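Local structure of endonuclease MutS2 (Deinococcus radiodurans, 4OD6) at residues A24-R36 with T57-E69. The protein probably senses collided ribosomes and splits them by ATP hydrolysis, and is an endonuclease whose C-terminal Smr domain, the part present here, probably carries the nuclease activity. Residues are numbered along the deposited sequence; the frame is centred on the assembly and turned at random. Where two conformers were deposited one is given.
Sequences AVEELRAAIAEAR and TLRDYLKTDKNVE
L58 and L62 meet V25 and L28 in a mainly apolar seam, where branched side chains fill the angle between two helices inclined at 42°; A24 is small enough to leave room for L58 CD2. L28 CD2 rests on L58 CD2 at 3.7 Å and also touches L62 CD2, which in turn packs 3.6 Å from I32 CD1. Y61 suits the partly exposed border because its flat ring offers an apolar face while its hydroxyl stays at the polar rim: V25 CG1, placed anti to its backbone N (chi1 167°), sits over that face in a CH-pi contact, 4.0 Å from the centroid. Both helices lie against one mixed four-stranded sheet of the Smr domain, L28 reaching V45 and L62 reaching V86. The chain leaving helix 53-62 runs on past I32 toward R36, through a type I turn from D65 to V68, into strand 68-73; I32 CG2 packs on N67 CB and I32 CD1 on V68 CG2. Polar groups shape that turn. D65 OD1 accepts from N67 N at 2.8 Å, an Asx turn, while a water bridges D65 OD2, N67 ND2 and R29 O. N67 OD1 takes two donors: R36 NH1, at 2.9 Å, in the carbonyl plane on a lone pair, and K66 NZ, tilted from that plane.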
ATOM      1  N   ALA A  24      -5.015  -2.512   9.058  1.00  5.94           N
ATOM      2  CA  ALA A  24      -4.331  -1.975   7.895  1.00  6.44           C
ATOM      3  C   ALA A  24      -4.183  -3.040   6.794  1.00  6.12           C
ATOM      4  O   ALA A  24      -4.381  -2.768   5.609  1.00  5.89           O
ATOM      5  CB  ALA A  24      -2.984  -1.372   8.294  1.00  6.31           C
ATOM      6  N   VAL A  25      -3.820  -4.259   7.175  1.00  5.61           N
ATOM      7  CA  VAL A  25      -3.701  -5.339   6.200  1.00  6.46           C
ATOM      8  C   VAL A  25      -5.053  -5.620   5.576  1.00  6.38           C
ATOM      9  O   VAL A  25      -5.138  -5.754   4.380  1.00  5.85           O
ATOM     10  CB  VAL A  25      -3.100  -6.613   6.850  1.00  6.95           C
ATOM     11  CG1 VAL A  25      -3.274  -7.820   5.948  1.00  7.97           C
ATOM     12  CG2 VAL A  25      -1.641  -6.396   7.188  1.00  6.81           C
ATOM     13  N   GLU A  26      -6.103  -5.681   6.373  1.00  6.15           N
ATOM     14  CA  GLU A  26      -7.427  -5.956   5.818  1.00  7.86           C
ATOM     15  C   GLU A  26      -7.843  -4.894   4.773  1.00  6.18           C
ATOM     16  O   GLU A  26      -8.363  -5.192   3.706  1.00  5.87           O
ATOM     17  CB  GLU A  26      -8.467  -5.954   6.946  1.00 11.20           C
ATOM     18  CG  GLU A  26      -9.902  -6.120   6.468  1.00 15.56           C
ATOM     19  CD  GLU A  26     -10.928  -5.819   7.528  1.00 21.46           C
ATOM     20  OE1 GLU A  26     -10.583  -5.633   8.711  1.00 24.86           O
ATOM     21  OE2 GLU A  26     -12.086  -5.723   7.143  1.00 23.17           O
ATOM     22  N   GLU A  27      -7.617  -3.639   5.097  1.00  6.07           N
ATOM     23  CA  GLU A  27      -7.928  -2.549   4.182  1.00  5.71           C
ATOM     24  C   GLU A  27      -7.076  -2.603   2.918  1.00  5.26           C
ATOM     25  O   GLU A  27      -7.566  -2.393   1.843  1.00  5.17           O
ATOM     26  CB  GLU A  27      -7.798  -1.197   4.875  1.00  5.96           C
ATOM     27  CG  GLU A  27      -8.825  -0.951   5.979  1.00 11.40           C
ATOM     28  CD  GLU A  27     -10.265  -1.140   5.543  1.00 14.87           C
ATOM     29  OE1 GLU A  27     -10.582  -0.562   4.519  1.00 15.11           O
ATOM     30  OE2 GLU A  27     -10.974  -1.873   6.244  1.00 17.81           O
ATOM     31  N   LEU A  28      -5.796  -2.888   3.094  1.00  5.19           N
ATOM     32  CA  LEU A  28      -4.904  -2.967   1.951  1.00  4.61           C
ATOM     33  C   LEU A  28      -5.320  -4.104   1.013  1.00  4.36           C
ATOM     34  O   LEU A  28      -5.378  -3.930  -0.191  1.00  4.36           O
ATOM     35  CB  LEU A  28      -3.455  -3.138   2.420  1.00  5.03           C
ATOM     36  CG  LEU A  28      -2.411  -3.302   1.316  1.00  5.20           C
ATOM     37  CD1 LEU A  28      -2.445  -2.128   0.345  1.00  6.55           C
ATOM     38  CD2 LEU A  28      -1.018  -3.451   1.922  1.00  7.09           C
ATOM     39  N   ARG A  29      -5.646  -5.247   1.584  1.00  4.73           N
ATOM     40  CA  ARG A  29      -6.053  -6.402   0.794  1.00  5.48           C
ATOM     41  C   ARG A  29      -7.326  -6.080  -0.003  1.00  4.31           C
ATOM     42  O   ARG A  29      -7.405  -6.401  -1.166  1.00  5.33           O
ATOM     43  CB  ARG A  29      -6.259  -7.598   1.734  1.00  6.04           C
ATOM     44  CG  ARG A  29      -6.758  -8.844   1.053  1.00  7.05           C
ATOM     45  CD  ARG A  29      -6.767  -9.974   2.055  1.00  9.75           C
ATOM     46  NE  ARG A  29      -7.173 -11.218   1.462  1.00 12.70           N
ATOM     47  CZ  ARG A  29      -6.489 -11.869   0.559  1.00 17.34           C
ATOM     48  NH1 ARG A  29      -5.280 -11.452   0.187  1.00 17.99           N
ATOM     49  NH2 ARG A  29      -6.971 -13.008   0.102  1.00 21.00           N
ATOM     50  N   ALA A  30      -8.309  -5.436   0.630  1.00  4.79           N
ATOM     51  CA  ALA A  30      -9.554  -5.025  -0.050  1.00  5.35           C
ATOM     52  C   ALA A  30      -9.285  -4.012  -1.142  1.00  4.51           C
ATOM     53  O   ALA A  30      -9.844  -4.072  -2.192  1.00  5.00           O
ATOM     54  CB  ALA A  30     -10.535  -4.454   0.982  1.00  6.58           C
ATOM     55  N   ALA A  31      -8.412  -3.055  -0.864  1.00  4.30           N
ATOM     56  CA  ALA A  31      -8.093  -2.016  -1.838  1.00  4.51           C
ATOM     57  C   ALA A  31      -7.429  -2.590  -3.050  1.00  4.24           C
ATOM     58  O   ALA A  31      -7.674  -2.147  -4.149  1.00  4.77           O
ATOM     59  CB  ALA A  31      -7.243  -0.919  -1.216  1.00  5.31           C
ATOM     60  N   ILE A  32      -6.514  -3.524  -2.855  1.00  4.59           N
ATOM     61  CA  ILE A  32      -5.813  -4.150  -3.959  1.00  5.54           C
ATOM     62  C   ILE A  32      -6.769  -4.979  -4.792  1.00  5.61           C
ATOM     63  O   ILE A  32      -6.715  -4.932  -5.988  1.00  5.40           O
ATOM     64  CB  ILE A  32      -4.623  -4.997  -3.462  1.00  5.69           C
ATOM     65  CG1 ILE A  32      -3.566  -4.076  -2.876  1.00  5.89           C
ATOM     66  CG2 ILE A  32      -4.051  -5.856  -4.575  1.00  6.39           C
ATOM     67  CD1 ILE A  32      -2.438  -4.798  -2.165  1.00  6.28           C
ATOM     68  N   ALA A  33      -7.660  -5.711  -4.154  1.00  5.10           N
ATOM     69  CA  ALA A  33      -8.638  -6.538  -4.882  1.00  6.01           C
ATOM     70  C   ALA A  33      -9.524  -5.626  -5.728  1.00  5.65           C
ATOM     71  O   ALA A  33      -9.841  -5.913  -6.852  1.00  6.29           O
ATOM     72  CB  ALA A  33      -9.473  -7.373  -3.900  1.00  7.49           C
ATOM     73  N   GLU A  34      -9.911  -4.501  -5.165  1.00  5.02           N
ATOM     74  CA  GLU A  34     -10.734  -3.546  -5.878  1.00  5.23           C
ATOM     75  C   GLU A  34      -9.988  -2.999  -7.075  1.00  5.20           C
ATOM     76  O   GLU A  34     -10.520  -2.956  -8.160  1.00  5.48           O
ATOM     77  CB  GLU A  34     -11.164  -2.401  -4.948  1.00  6.02           C
ATOM     78  CG  GLU A  34     -11.925  -1.264  -5.623  1.00  8.28           C
ATOM     79  CD  GLU A  34     -12.056  -0.045  -4.727  1.00 10.55           C
ATOM     80  OE1 GLU A  34     -11.109   0.713  -4.638  1.00 13.27           O
ATOM     81  OE2 GLU A  34     -13.103   0.124  -4.132  1.00  9.52           O
ATOM     82  N   ALA A  35      -8.730  -2.614  -6.871  1.00  5.59           N
ATOM     83  CA  ALA A  35      -7.908  -2.071  -7.944  1.00  6.15           C
ATOM     84  C   ALA A  35      -7.721  -3.087  -9.096  1.00  6.08           C
ATOM     85  O   ALA A  35      -7.762  -2.702 -10.255  1.00  7.47           O
ATOM     86  CB  ALA A  35      -6.557  -1.604  -7.421  1.00  6.94           C
ATOM     87  N   ARG A  36      -7.519  -4.352  -8.753  1.00  6.72           N
ATOM     88  CA  ARG A  36      -7.355  -5.397  -9.746  1.00  7.39           C
ATOM     89  C   ARG A  36      -8.652  -5.491 -10.558  1.00  7.44           C
ATOM     90  O   ARG A  36      -8.611  -5.528 -11.772  1.00  8.79           O
ATOM     91  CB  ARG A  36      -7.044  -6.742  -9.080  1.00  8.66           C
ATOM     92  CG  ARG A  36      -6.835  -7.961 -10.000  1.00 10.93           C
ATOM     93  CD  ARG A  36      -5.379  -8.061 -10.399  1.00 10.10           C
ATOM     94  NE  ARG A  36      -5.118  -8.943 -11.547  1.00  9.88           N
ATOM     95  CZ  ARG A  36      -4.807 -10.231 -11.462  1.00 10.51           C
ATOM     96  NH1 ARG A  36      -4.794 -10.857 -10.318  1.00 10.25           N
ATOM     97  NH2 ARG A  36      -4.576 -10.900 -12.577  1.00 12.19           N
ATOM     98  N   THR A  57       5.094  -4.480   8.228  1.00  8.09           N
ATOM     99  CA  THR A  57       4.039  -5.495   8.170  1.00  9.14           C
ATOM    100  C   THR A  57       3.262  -5.502   6.827  1.00  7.70           C
ATOM    101  O   THR A  57       2.938  -6.529   6.275  1.00  8.15           O
ATOM    102  CB  THR A  57       3.054  -5.404   9.339  1.00 11.87           C
ATOM    103  OG1 THR A  57       2.424  -4.136   9.333  1.00 12.92           O
ATOM    104  CG2 THR A  57       3.750  -5.580  10.632  1.00 13.15           C
ATOM    105  N   LEU A  58       2.929  -4.318   6.345  1.00  7.16           N
ATOM    106  CA  LEU A  58       2.234  -4.188   5.058  1.00  7.27           C
ATOM    107  C   LEU A  58       3.282  -4.703   3.968  1.00  7.41           C
ATOM    108  O   LEU A  58       2.830  -5.387   3.082  1.00  7.64           O
ATOM    109  CB  LEU A  58       1.852  -2.763   4.740  1.00  6.74           C
ATOM    110  CG  LEU A  58       0.806  -2.276   5.740  1.00  6.42           C
ATOM    111  CD1 LEU A  58       0.572  -0.768   5.605  1.00  6.80           C
ATOM    112  CD2 LEU A  58      -0.492  -3.032   5.597  1.00  7.61           C
ATOM    113  N   ARG A  59       4.614  -4.431   3.924  0.60  8.01           N
ATOM    114  CA  ARG A  59       5.511  -4.948   2.914  0.60  8.60           C
ATOM    115  C   ARG A  59       5.551  -6.442   3.001  0.60  8.92           C
ATOM    116  O   ARG A  59       5.646  -7.162   2.046  0.60  9.28           O
ATOM    117  CB  ARG A  59       6.885  -4.349   3.075  0.60  9.95           C
ATOM    118  CG  ARG A  59       6.970  -2.876   2.692  0.60 11.74           C
ATOM    119  CD  ARG A  59       8.298  -2.280   3.071  0.60 13.25           C
ATOM    120  NE  ARG A  59       9.388  -3.059   2.532  0.60 15.36           N
ATOM    121  CZ  ARG A  59       9.903  -2.877   1.335  0.60 16.70           C
ATOM    122  NH1 ARG A  59       9.424  -1.929   0.545  0.60 17.36           N
ATOM    123  NH2 ARG A  59      10.878  -3.670   0.929  0.60 17.54           N
ATOM    124  N   ASP A  60       5.515  -6.928   4.239  1.00  9.63           N
ATOM    125  CA  ASP A  60       5.545  -8.376   4.454  1.00 11.23           C
ATOM    126  C   ASP A  60       4.317  -9.052   3.855  1.00  9.41           C
ATOM    127  O   ASP A  60       4.418 -10.110   3.233  1.00 11.02           O
ATOM    128  CB  ASP A  60       5.628  -8.689   5.950  1.00 14.72           C
ATOM    129  CG  ASP A  60       5.552 -10.175   6.241  1.00 21.89           C
ATOM    130  OD1 ASP A  60       6.573 -10.867   6.063  1.00 21.07           O
ATOM    131  OD2 ASP A  60       4.472 -10.650   6.649  1.00 26.55           O
ATOM    132  N   TYR A  61       3.156  -8.431   4.034  1.00  8.20           N
ATOM    133  CA  TYR A  61       1.925  -8.939   3.444  1.00  7.88           C
ATOM    134  C   TYR A  61       1.975  -8.861   1.914  1.00  7.91           C
ATOM    135  O   TYR A  61       1.537  -9.777   1.223  1.00  8.42           O
ATOM    136  CB  TYR A  61       0.704  -8.163   3.981  1.00  7.99           C
ATOM    137  CG  TYR A  61      -0.542  -8.346   3.137  1.00  7.81           C
ATOM    138  CD1 TYR A  61      -1.374  -9.439   3.319  1.00  8.68           C
ATOM    139  CD2 TYR A  61      -0.835  -7.463   2.108  1.00  8.35           C
ATOM    140  CE1 TYR A  61      -2.490  -9.624   2.528  1.00  8.26           C
ATOM    141  CE2 TYR A  61      -1.947  -7.637   1.313  1.00  7.87           C
ATOM    142  CZ  TYR A  61      -2.770  -8.719   1.526  1.00  8.40           C
ATOM    143  OH  TYR A  61      -3.878  -8.899   0.735  1.00 10.05           O
ATOM    144  N   LEU A  62       2.484  -7.748   1.401  1.00  8.17           N
ATOM    145  CA  LEU A  62       2.410  -7.458  -0.037  1.00  8.09           C
ATOM    146  C   LEU A  62       3.252  -8.602  -0.789  1.00  9.01           C
ATOM    147  O   LEU A  62       2.967  -8.825  -1.989  1.00  9.36           O
ATOM    148  CB  LEU A  62       3.033  -6.139  -0.361  1.00  7.93           C
ATOM    149  CG  LEU A  62       2.090  -4.977  -0.096  1.00  6.95           C
ATOM    150  CD1 LEU A  62       2.804  -3.634  -0.077  1.00  6.90           C
ATOM    151  CD2 LEU A  62       0.945  -5.015  -1.092  1.00  6.79           C
ATOM    152  N   LYS A  63       4.347  -9.232  -0.232  0.60  8.95           N
ATOM    153  CA  LYS A  63       5.239 -10.129  -0.917  0.60 11.07           C
ATOM    154  C   LYS A  63       4.445 -11.291  -1.412  0.60 10.21           C
ATOM    155  O   LYS A  63       4.846 -12.059  -2.246  0.60 10.75           O
ATOM    156  CB  LYS A  63       6.359 -10.638   0.027  0.60 14.58           C
ATOM    157  CG  LYS A  63       7.397  -9.613   0.521  0.60 18.48           C
ATOM    158  CD  LYS A  63       7.802  -9.727   1.999  0.60 21.31           C
ATOM    159  CE  LYS A  63       8.806  -8.651   2.492  0.60 20.81           C
ATOM    160  NZ  LYS A  63       9.070  -8.540   3.982  0.60 18.02           N
ATOM    161  N   THR A  64       3.306 -11.563  -0.758  1.00 10.07           N
ATOM    162  CA  THR A  64       2.470 -12.736  -1.194  1.00 11.75           C
ATOM    163  C   THR A  64       1.014 -12.484  -1.671  1.00  9.39           C
ATOM    164  O   THR A  64       0.266 -13.415  -1.951  1.00  9.81           O
ATOM    165  CB  THR A  64       2.401 -13.862  -0.130  1.00 14.26           C
ATOM    166  OG1 THR A  64       1.812 -13.356   1.076  1.00 15.05           O
ATOM    167  CG2 THR A  64       3.786 -14.436   0.154  1.00 14.83           C
ATOM    168  N   ASP A  65       0.612 -11.229  -1.754  1.00  8.29           N
ATOM    169  CA  ASP A  65      -0.724 -10.885  -2.170  1.00  7.66           C
ATOM    170  C   ASP A  65      -0.839 -11.369  -3.703  1.00  6.75           C
ATOM    171  O   ASP A  65      -0.033 -10.926  -4.525  1.00  7.47           O
ATOM    172  CB  ASP A  65      -1.029  -9.399  -2.012  1.00  7.60           C
ATOM    173  CG  ASP A  65      -2.433  -8.991  -2.549  1.00  8.03           C
ATOM    174  OD1 ASP A  65      -2.719  -9.189  -3.711  1.00  8.12           O
ATOM    175  OD2 ASP A  65      -3.220  -8.434  -1.762  1.00  8.91           O
ATOM    176  N   LYS A  66      -1.849 -12.133  -4.092  1.00  6.79           N
ATOM    177  CA  LYS A  66      -1.925 -12.716  -5.452  1.00  7.77           C
ATOM    178  C   LYS A  66      -2.046 -11.695  -6.590  1.00  6.97           C
ATOM    179  O   LYS A  66      -1.899 -12.002  -7.755  1.00  9.15           O
ATOM    180  CB  LYS A  66      -3.105 -13.698  -5.542  1.00  8.32           C
ATOM    181  CG  LYS A  66      -4.469 -13.043  -5.454  1.00  7.61           C
ATOM    182  CD  LYS A  66      -5.608 -14.052  -5.435  1.00  9.28           C
ATOM    183  CE  LYS A  66      -6.924 -13.420  -5.842  1.00 10.22           C
ATOM    184  NZ  LYS A  66      -6.857 -12.825  -7.205  1.00 12.26           N
ATOM    185  N   ASN A  67      -2.438 -10.496  -6.214  1.00  7.04           N
ATOM    186  CA  ASN A  67      -2.852  -9.422  -7.126  1.00  6.36           C
ATOM    187  C   ASN A  67      -1.750  -8.401  -7.405  1.00  6.21           C
ATOM    188  O   ASN A  67      -1.916  -7.502  -8.228  1.00  6.58           O
ATOM    189  CB  ASN A  67      -4.068  -8.682  -6.564  1.00  6.12           C
ATOM    190  CG  ASN A  67      -5.337  -9.506  -6.626  1.00  6.23           C
ATOM    191  OD1 ASN A  67      -5.577 -10.228  -7.591  1.00  7.36           O
ATOM    192  ND2 ASN A  67      -6.158  -9.400  -5.589  1.00  6.20           N
ATOM    193  N   VAL A  68      -0.633  -8.540  -6.703  1.00  6.55           N
ATOM    194  CA  VAL A  68       0.434  -7.556  -6.742  1.00  6.68           C
ATOM    195  C   VAL A  68       1.540  -7.947  -7.709  1.00  6.86           C
ATOM    196  O   VAL A  68       2.038  -9.067  -7.650  1.00  8.68           O
ATOM    197  CB  VAL A  68       1.008  -7.371  -5.338  1.00  7.46           C
ATOM    198  CG1 VAL A  68       2.265  -6.530  -5.353  1.00  8.60           C
ATOM    199  CG2 VAL A  68      -0.041  -6.743  -4.418  1.00  8.44           C
ATOM    200  N   GLU A  69       1.879  -7.015  -8.584  1.00  7.27           N
ATOM    201  CA  GLU A  69       3.004  -7.201  -9.480  1.00  7.92           C
ATOM    202  C   GLU A  69       4.305  -6.836  -8.812  1.00  7.92           C
ATOM    203  O   GLU A  69       5.258  -7.551  -8.892  1.00 10.32           O
ATOM    204  CB  GLU A  69       2.802  -6.388 -10.757  1.00 11.10           C
ATOM    205  CG  GLU A  69       3.824  -6.613 -11.862  1.00 17.08           C
ATOM    206  CD  GLU A  69       3.359  -6.084 -13.218  1.00 23.93           C
ATOM    207  OE1 GLU A  69       2.162  -6.044 -13.490  1.00 26.13           O
ATOM    208  OE2 GLU A  69       4.209  -5.734 -14.034  1.00 27.19           O
TER
HETATM  209  O   HOH W   1      -5.779  -8.363  -2.736  1.00  7.51           O